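M32 carboxypeptidase (Chitinophagaceae bacterium, PDB 7A03) probably removes amino acids one at a time from the C-terminal end of peptides, as a metal-dependent carboxypeptidase of the M32 family. Local coordinates at residues F258-M261 against T262-I266; L302-N306 against V307-L311; F416-F419 against P420-L424. One frame throughout, in Å; residues are numbered along the deposited sequence.

Followed from the N terminus, the three contacts come in series, and none encloses or crosses another. Each is local and closes no long loop. Contact 1 (258-266) is the first turns of helix 258-277; contact 2 (302-311) is the end of helix 293-307 and the turn leading to helix 311-324; contact 3 (416-424) is the loop that winds into helix 420-439. Contacts 1 and 2 touch: the indole N-H of Trp-263 meets the carbonyl of Gly-308, joining helix 258-277 to the turn at the end of helix 293-307. Contact 3 lies apart, its centre about 23 Å from that of contact 1 and about 21 Å from that of contact 2.

Contact 1. Residues F258-M261 against T262-I266; sequences FSNM and TWSCI
The rings of Phe-258 and Trp-263 stand almost perpendicular, planes at 89°, but they meet obliquely, with Phe-258 CD2 4.0 Å from Trp-263 CZ3. Over one face of the phenyl ring, toward its rim, sits a water; on one face of the indole lies the methyl CG2 of Thr-262, likewise near the rim. The carbonyl oxygen of Phe-258 approaches the indole at its edge, in plane, 3.5 Å from Trp-263 CZ3. Trp-263 CG is anti to its own carbonyl carbon (chi1 -70°), which sends the indole back along the helix, with CE3 3.3 Å from Ser-259 O.

The same water donates to Phe-258 O at 2.7 Å and accepts from Thr-262 OG1. Threonine serves both needs here: its hydroxyl reaches, through the water, the carbonyl four residues earlier, while its methyl packs on the indole. The thioether of Met-261 bends back at chi2 and chi3, bringing CE within 3.6 Å of Thr-262 OG1, while its CG packs on Cys-265 SG; a flexible chain can fill this uneven surface. Ser-264 grips the Asn-260 carbonyl oxygen twice: its N-H in the usual helical bond at 3.0 Å, and its OG from above the carbonyl plane at 3.1 Å.

NE1 of the indole is taken by the carbonyl O of Gly-308, and the Met-261 and Thr-262 side chains face helix 208-222. This is the N-terminal part of an alpha helix, with i to i+4 bonds from Ser-264 N to Asn-260 O and Cys-265 N to Met-261 O; its next residues carry the HExxH pattern (His-267, Glu-268, His-271), consistent with the zinc-binding helix of M32 peptidases, though no metal is bound to those histidines here.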
loop_
_atom_site.group_PDB
_atom_site.type_symbol
_atom_site.label_atom_id
_atom_site.label_comp_id
_atom_site.label_asym_id
_atom_site.label_seq_id
_atom_site.Cartn_x
_atom_site.Cartn_y
_atom_site.Cartn_z
ATOM N N PHE A 258 20.856 7.510 -5.810
ATOM C CA PHE A 258 19.916 8.607 -5.713
ATOM C C PHE A 258 18.470 8.169 -5.944
ATOM O O PHE A 258 17.549 8.891 -5.547
ATOM C CB PHE A 258 20.307 9.711 -6.708
ATOM C CG PHE A 258 19.525 10.972 -6.537
ATOM C CD1 PHE A 258 19.744 11.799 -5.441
ATOM C CD2 PHE A 258 18.553 11.336 -7.455
ATOM C CE1 PHE A 258 19.008 12.970 -5.281
ATOM C CE2 PHE A 258 17.820 12.507 -7.299
ATOM C CZ PHE A 258 18.051 13.322 -6.211
ATOM N N SER A 259 18.246 7.005 -6.565
ATOM C CA SER A 259 16.883 6.541 -6.844
ATOM C C SER A 259 16.088 6.249 -5.579
ATOM O O SER A 259 14.854 6.195 -5.618
ATOM C CB SER A 259 16.930 5.261 -7.682
ATOM O OG SER A 259 17.638 5.462 -8.890
ATOM N N ASN A 260 16.759 6.069 -4.454
ATOM C CA ASN A 260 16.103 5.522 -3.270
ATOM C C ASN A 260 15.301 6.592 -2.535
ATOM O O ASN A 260 14.063 6.607 -2.578
ATOM C CB ASN A 260 17.156 4.874 -2.368
ATOM C CG ASN A 260 16.558 3.973 -1.314
ATOM O OD1 ASN A 260 15.542 4.296 -0.700
ATOM N ND2 ASN A 260 17.207 2.836 -1.079
ATOM N N MET A 261 16.006 7.496 -1.862
ATOM C CA MET A 261 15.360 8.340 -0.867
ATOM C C MET A 261 14.304 9.248 -1.472
ATOM O O MET A 261 13.217 9.391 -0.904
ATOM C CB MET A 261 16.392 9.167 -0.109
ATOM C CG MET A 261 15.804 9.921 1.068
ATOM S SD MET A 261 16.374 11.643 1.214
ATOM C CE MET A 261 15.687 12.356 -0.290
ATOM N N THR A 262 14.622 9.912 -2.593
ATOM C CA THR A 262 13.747 10.970 -3.084
ATOM C C THR A 262 12.350 10.421 -3.366
ATOM O O THR A 262 11.332 10.995 -2.934
ATOM C CB THR A 262 14.371 11.627 -4.323
ATOM O OG1 THR A 262 15.413 12.518 -3.889
ATOM C CG2 THR A 262 13.340 12.414 -5.118
ATOM N N TRP A 263 12.293 9.283 -4.062
ATOM C CA TRP A 263 11.002 8.689 -4.391
ATOM C C TRP A 263 10.362 7.994 -3.193
ATOM O O TRP A 263 9.125 7.957 -3.107
ATOM C CB TRP A 263 11.092 7.806 -5.649
ATOM C CG TRP A 263 11.296 8.675 -6.862
ATOM C CD1 TRP A 263 10.335 9.216 -7.663
ATOM C CD2 TRP A 263 12.543 9.198 -7.330
ATOM N NE1 TRP A 263 10.912 10.021 -8.619
ATOM C CE2 TRP A 263 12.272 10.010 -8.445
ATOM C CE3 TRP A 263 13.872 9.026 -6.932
ATOM C CZ2 TRP A 263 13.279 10.662 -9.148
ATOM C CZ3 TRP A 263 14.863 9.677 -7.620
ATOM C CH2 TRP A 263 14.566 10.488 -8.713
ATOM N N SER A 264 11.156 7.460 -2.252
ATOM C CA SER A 264 10.552 6.986 -1.006
ATOM C C SER A 264 9.830 8.133 -0.294
ATOM O O SER A 264 8.712 7.971 0.223
ATOM C CB SER A 264 11.624 6.404 -0.079
ATOM O OG SER A 264 12.144 5.187 -0.574
ATOM N N CYS A 265 10.487 9.291 -0.226
ATOM C CA CYS A 265 9.922 10.433 0.474
ATOM C C CYS A 265 8.637 10.886 -0.207
ATOM O O CYS A 265 7.638 11.161 0.457
ATOM C CB CYS A 265 10.930 11.575 0.408
ATOM S SG CYS A 265 12.263 11.459 1.597
ATOM N N ILE A 266 8.634 10.959 -1.546
ATOM C CA ILE A 266 7.411 11.397 -2.221
ATOM C C ILE A 266 6.290 10.383 -2.014
ATOM O O ILE A 266 5.123 10.747 -1.788
ATOM C CB ILE A 266 7.675 11.645 -3.717
ATOM C CG1 ILE A 266 8.767 12.720 -3.896
ATOM C CG2 ILE A 266 6.374 12.036 -4.419
ATOM C CD1 ILE A 266 9.292 12.815 -5.302
HETATM O O HOH W 1 17.396 10.544 -3.402
#

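Contact 2. Residues L302-N306 against V307-L311; sequences LWENN and VGRSL
Arg-309 lies alongside Glu-304 and Asn-305, its chain extended from CG to NE, and both partners meet the edge of its guanidinium. NH2 donates to Glu-304 OE2 at 2.9 Å in a salt bridge that takes the anti side of the carboxylate, with the two planes 64° apart. NE donates to Asn-305 OD1 at 2.7 Å, from above the amide plane. Glu-304 reaches this far because CG is anti to the backbone N (chi1 -179°) and the long chain stays extended beyond it. Asn-305, shorter, turns CG beside its own N instead (chi1 -73°).

In the backbone, the N-H of Val-307 bonds to Leu-302 O at 2.9 Å, the i+5 spacing of a pi-type turn, and Val-307 CG2 rests 4.2 Å from Leu-302 CD2. Gly-308 fits under the Trp-303 and Glu-304 carbonyls, where a CB would clash. Ser-310 caps the following helix: its OG accepts from Phe-313 N, donates to Val-307 O in the carbonyl plane, and binds a water shared with Asn-306 O.

Glu-304 OE1 also holds Arg-301 and His-267. Spread between two arginines, this carboxylate is probably kept ionised, and it may orient the histidine of the presumed metal site.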
loop_
_atom_site.group_PDB
_atom_site.type_symbol
_atom_site.label_atom_id
_atom_site.label_comp_id
_atom_site.label_asym_id
_atom_site.label_seq_id
_atom_site.Cartn_x
_atom_site.Cartn_y
_atom_site.Cartn_z
ATOM N N LEU A 302 0.237 8.027 -6.819
ATOM C CA LEU A 302 -0.068 9.217 -7.603
ATOM C C LEU A 302 1.024 10.248 -7.418
ATOM O O LEU A 302 1.494 10.850 -8.400
ATOM C CB LEU A 302 -1.419 9.799 -7.187
ATOM C CG LEU A 302 -1.909 11.056 -7.920
ATOM C CD1 LEU A 302 -3.431 11.047 -7.995
ATOM C CD2 LEU A 302 -1.440 12.326 -7.221
ATOM N N TRP A 303 1.461 10.452 -6.166
ATOM C CA TRP A 303 2.529 11.430 -5.984
ATOM C C TRP A 303 3.887 10.898 -6.432
ATOM O O TRP A 303 4.660 11.623 -7.076
ATOM C CB TRP A 303 2.580 11.885 -4.532
ATOM C CG TRP A 303 1.470 12.805 -4.136
ATOM C CD1 TRP A 303 0.297 12.465 -3.533
ATOM C CD2 TRP A 303 1.441 14.230 -4.293
ATOM N NE1 TRP A 303 -0.454 13.590 -3.276
ATOM C CE2 TRP A 303 0.219 14.684 -3.760
ATOM C CE3 TRP A 303 2.332 15.168 -4.838
ATOM C CZ2 TRP A 303 -0.130 16.034 -3.731
ATOM C CZ3 TRP A 303 1.976 16.516 -4.809
ATOM C CH2 TRP A 303 0.754 16.931 -4.275
ATOM N N GLU A 304 4.189 9.632 -6.140
ATOM C CA GLU A 304 5.513 9.110 -6.456
ATOM C C GLU A 304 5.751 9.061 -7.959
ATOM O O GLU A 304 6.845 9.391 -8.437
ATOM C CB GLU A 304 5.678 7.712 -5.856
ATOM C CG GLU A 304 7.053 7.123 -6.142
ATOM C CD GLU A 304 7.108 5.617 -6.017
ATOM O OE1 GLU A 304 6.089 5.015 -5.626
ATOM O OE2 GLU A 304 8.176 5.036 -6.329
ATOM N N ASN A 305 4.741 8.632 -8.711
ATOM C CA ASN A 305 4.915 8.217 -10.094
ATOM C C ASN A 305 4.198 9.131 -11.077
ATOM O O ASN A 305 4.856 9.771 -11.897
ATOM C CB ASN A 305 4.445 6.768 -10.239
ATOM C CG ASN A 305 5.414 5.785 -9.604
ATOM O OD1 ASN A 305 6.545 6.147 -9.253
ATOM N ND2 ASN A 305 4.979 4.536 -9.441
ATOM N N ASN A 306 2.867 9.215 -11.012
ATOM C CA ASN A 306 2.141 10.057 -11.966
ATOM C C ASN A 306 2.588 11.511 -11.890
ATOM O O ASN A 306 2.605 12.208 -12.914
ATOM C CB ASN A 306 0.639 9.934 -11.742
ATOM C CG ASN A 306 0.176 8.500 -11.785
ATOM O OD1 ASN A 306 0.395 7.744 -10.842
ATOM N ND2 ASN A 306 -0.412 8.101 -12.909
ATOM N N VAL A 307 2.962 11.980 -10.695
ATOM C CA VAL A 307 3.612 13.275 -10.535
ATOM C C VAL A 307 5.131 13.097 -10.518
ATOM O O VAL A 307 5.843 13.634 -11.376
ATOM C CB VAL A 307 3.110 13.982 -9.263
ATOM C CG1 VAL A 307 3.848 15.294 -9.093
ATOM C CG2 VAL A 307 1.598 14.202 -9.353
ATOM N N GLY A 308 5.633 12.310 -9.565
ATOM C CA GLY A 308 7.045 12.342 -9.207
ATOM C C GLY A 308 7.996 11.770 -10.233
ATOM O O GLY A 308 9.207 11.965 -10.098
ATOM N N ARG A 309 7.504 11.055 -11.240
ATOM C CA ARG A 309 8.365 10.565 -12.309
ATOM C C ARG A 309 8.052 11.226 -13.646
ATOM O O ARG A 309 8.575 10.804 -14.688
ATOM C CB ARG A 309 8.287 9.036 -12.403
ATOM C CG ARG A 309 8.815 8.326 -11.148
ATOM C CD ARG A 309 8.927 6.795 -11.327
ATOM N NE ARG A 309 9.136 6.183 -10.015
ATOM C CZ ARG A 309 10.326 5.982 -9.437
ATOM N NH1 ARG A 309 11.456 6.275 -10.076
ATOM N NH2 ARG A 309 10.380 5.461 -8.220
ATOM N N SER A 310 7.214 12.255 -13.634
ATOM C CA SER A 310 6.738 12.885 -14.857
ATOM C C SER A 310 7.688 13.982 -15.316
ATOM O O SER A 310 8.416 14.584 -14.518
ATOM C CB SER A 310 5.346 13.471 -14.641
ATOM O OG SER A 310 5.412 14.683 -13.912
ATOM N N LEU A 311 7.686 14.216 -16.630
ATOM C CA LEU A 311 8.537 15.258 -17.190
ATOM C C LEU A 311 8.149 16.628 -16.647
ATOM O O LEU A 311 9.025 17.439 -16.317
ATOM C CB LEU A 311 8.460 15.232 -18.718
ATOM C CG LEU A 311 9.356 16.253 -19.417
ATOM C CD1 LEU A 311 10.810 15.992 -19.107
ATOM C CD2 LEU A 311 9.118 16.196 -20.914
HETATM O O HOH W 2 2.640 15.210 -13.389
#

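Contact 3. Residues F416-F419 against P420-L424; sequences FGYF and PTYSL
The rings of Tyr-418 and Phe-419 both close on the CE2 corner of Tyr-422, and these three form the apolar centre. Phe-419 CD1 rests 3.8 Å from Tyr-422 CE2, the side chains crossing at a slant. From the other ring, Tyr-418 CE1 comes 3.6 Å from Tyr-422 CZ; the planes make 49°. Tyr-418 reaches it because CG stands opposite its own backbone N (chi1 -168°), which carries the ring out beside the first turn, where Tyr-422 CE2 lies in its plane at the CD1-CE1 edge. Next to them the Pro-420 ring sets CD 3.6 Å from Phe-419 CB. Proline suits the first turn of a helix, where its missing N-H costs no bond.

Further out come the polar atoms that turn the loop into the helix. Tyr-418 O takes two bonds from Thr-421: OG1 donates at 2.7 Å in the carbonyl plane, and the backbone N at 3.0 Å from above it. Threonine fits here because its OG1 sits between N and the carbonyl carbon (chi1 64°), facing back to that oxygen. Tyr-422 N bonds to Phe-419 O, also at 3.0 Å, and the same oxygen lies at the edge of the Tyr-422 ring, near its plane. Gly-417 lies in the loop just before, with a positive phi at which a side chain would jam against the preceding carbonyl oxygen.

The hydroxyl of Tyr-422 is bonded to His-410, whose ring also meets those of Tyr-418 and Phe-419. The start of helix 420-439 lies against helices 358-374 and 170-192, while the loop before it leans on helix 129-150 through Phe-416.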
loop_
_atom_site.group_PDB
_atom_site.type_symbol
_atom_site.label_atom_id
_atom_site.label_comp_id
_atom_site.label_asym_id
_atom_site.label_seq_id
_atom_site.Cartn_x
_atom_site.Cartn_y
_atom_site.Cartn_z
ATOM N N PHE A 416 -3.217 -13.250 3.134
ATOM C CA PHE A 416 -3.681 -13.738 1.842
ATOM C C PHE A 416 -4.797 -12.821 1.362
ATOM O O PHE A 416 -5.707 -12.482 2.125
ATOM C CB PHE A 416 -4.186 -15.184 1.967
ATOM C CG PHE A 416 -3.077 -16.208 2.039
ATOM C CD1 PHE A 416 -2.310 -16.342 3.186
ATOM C CD2 PHE A 416 -2.782 -17.009 0.941
ATOM C CE1 PHE A 416 -1.291 -17.278 3.253
ATOM C CE2 PHE A 416 -1.765 -17.946 1.002
ATOM C CZ PHE A 416 -1.015 -18.074 2.151
ATOM N N GLY A 417 -4.746 -12.453 0.082
ATOM C CA GLY A 417 -5.640 -11.468 -0.471
ATOM C C GLY A 417 -5.121 -10.047 -0.396
ATOM O O GLY A 417 -5.847 -9.121 -0.779
ATOM N N TYR A 418 -3.882 -9.850 0.067
ATOM C CA TYR A 418 -3.280 -8.539 0.281
ATOM C C TYR A 418 -2.615 -8.012 -0.986
ATOM O O TYR A 418 -2.799 -6.849 -1.362
ATOM C CB TYR A 418 -2.237 -8.653 1.405
ATOM C CG TYR A 418 -1.714 -7.345 1.967
ATOM C CD1 TYR A 418 -0.860 -6.531 1.237
ATOM C CD2 TYR A 418 -2.049 -6.948 3.256
ATOM C CE1 TYR A 418 -0.375 -5.341 1.765
ATOM C CE2 TYR A 418 -1.571 -5.766 3.791
ATOM C CZ TYR A 418 -0.746 -4.968 3.044
ATOM O OH TYR A 418 -0.282 -3.793 3.589
ATOM N N PHE A 419 -1.842 -8.861 -1.652
ATOM C CA PHE A 419 -1.036 -8.392 -2.773
ATOM C C PHE A 419 -1.810 -7.609 -3.838
ATOM O O PHE A 419 -1.270 -6.595 -4.328
ATOM C CB PHE A 419 -0.279 -9.573 -3.406
ATOM C CG PHE A 419 0.950 -9.997 -2.652
ATOM C CD1 PHE A 419 2.018 -9.127 -2.484
ATOM C CD2 PHE A 419 1.056 -11.289 -2.147
ATOM C CE1 PHE A 419 3.169 -9.532 -1.787
ATOM C CE2 PHE A 419 2.195 -11.697 -1.466
ATOM C CZ PHE A 419 3.255 -10.820 -1.287
ATOM N N PRO A 420 -3.027 -7.999 -4.249
ATOM C CA PRO A 420 -3.687 -7.242 -5.326
ATOM C C PRO A 420 -3.836 -5.759 -5.022
ATOM O O PRO A 420 -3.831 -4.951 -5.963
ATOM C CB PRO A 420 -5.050 -7.938 -5.472
ATOM C CG PRO A 420 -4.820 -9.318 -4.982
ATOM C CD PRO A 420 -3.824 -9.184 -3.858
ATOM N N THR A 421 -3.941 -5.377 -3.738
ATOM C CA THR A 421 -4.143 -3.970 -3.410
ATOM C C THR A 421 -3.012 -3.094 -3.938
ATOM O O THR A 421 -3.263 -1.946 -4.318
ATOM C CB THR A 421 -4.357 -3.761 -1.909
ATOM O OG1 THR A 421 -3.178 -4.133 -1.186
ATOM C CG2 THR A 421 -5.542 -4.585 -1.429
ATOM N N TYR A 422 -1.778 -3.612 -4.000
ATOM C CA TYR A 422 -0.694 -2.789 -4.538
ATOM C C TYR A 422 -1.007 -2.359 -5.967
ATOM O O TYR A 422 -0.940 -1.161 -6.304
ATOM C CB TYR A 422 0.646 -3.531 -4.501
ATOM C CG TYR A 422 1.190 -3.869 -3.134
ATOM C CD1 TYR A 422 1.857 -2.920 -2.367
ATOM C CD2 TYR A 422 1.069 -5.156 -2.632
ATOM C CE1 TYR A 422 2.374 -3.243 -1.135
ATOM C CE2 TYR A 422 1.574 -5.489 -1.393
ATOM C CZ TYR A 422 2.225 -4.527 -0.649
ATOM O OH TYR A 422 2.741 -4.870 0.590
ATOM N N SER A 423 -1.404 -3.319 -6.811
ATOM C CA SER A 423 -1.730 -2.975 -8.187
ATOM C C SER A 423 -2.966 -2.114 -8.248
ATOM O O SER A 423 -3.004 -1.151 -9.023
ATOM C CB SER A 423 -1.915 -4.210 -9.067
ATOM O OG SER A 423 -0.661 -4.818 -9.304
ATOM N N LEU A 424 -3.968 -2.407 -7.412
ATOM C CA LEU A 424 -5.155 -1.569 -7.428
ATOM C C LEU A 424 -4.765 -0.127 -7.133
ATOM O O LEU A 424 -5.226 0.804 -7.810
ATOM C CB LEU A 424 -6.179 -2.082 -6.413
ATOM C CG LEU A 424 -6.848 -3.434 -6.699
ATOM C CD1 LEU A 424 -7.795 -3.834 -5.561
ATOM C CD2 LEU A 424 -7.594 -3.374 -8.013
#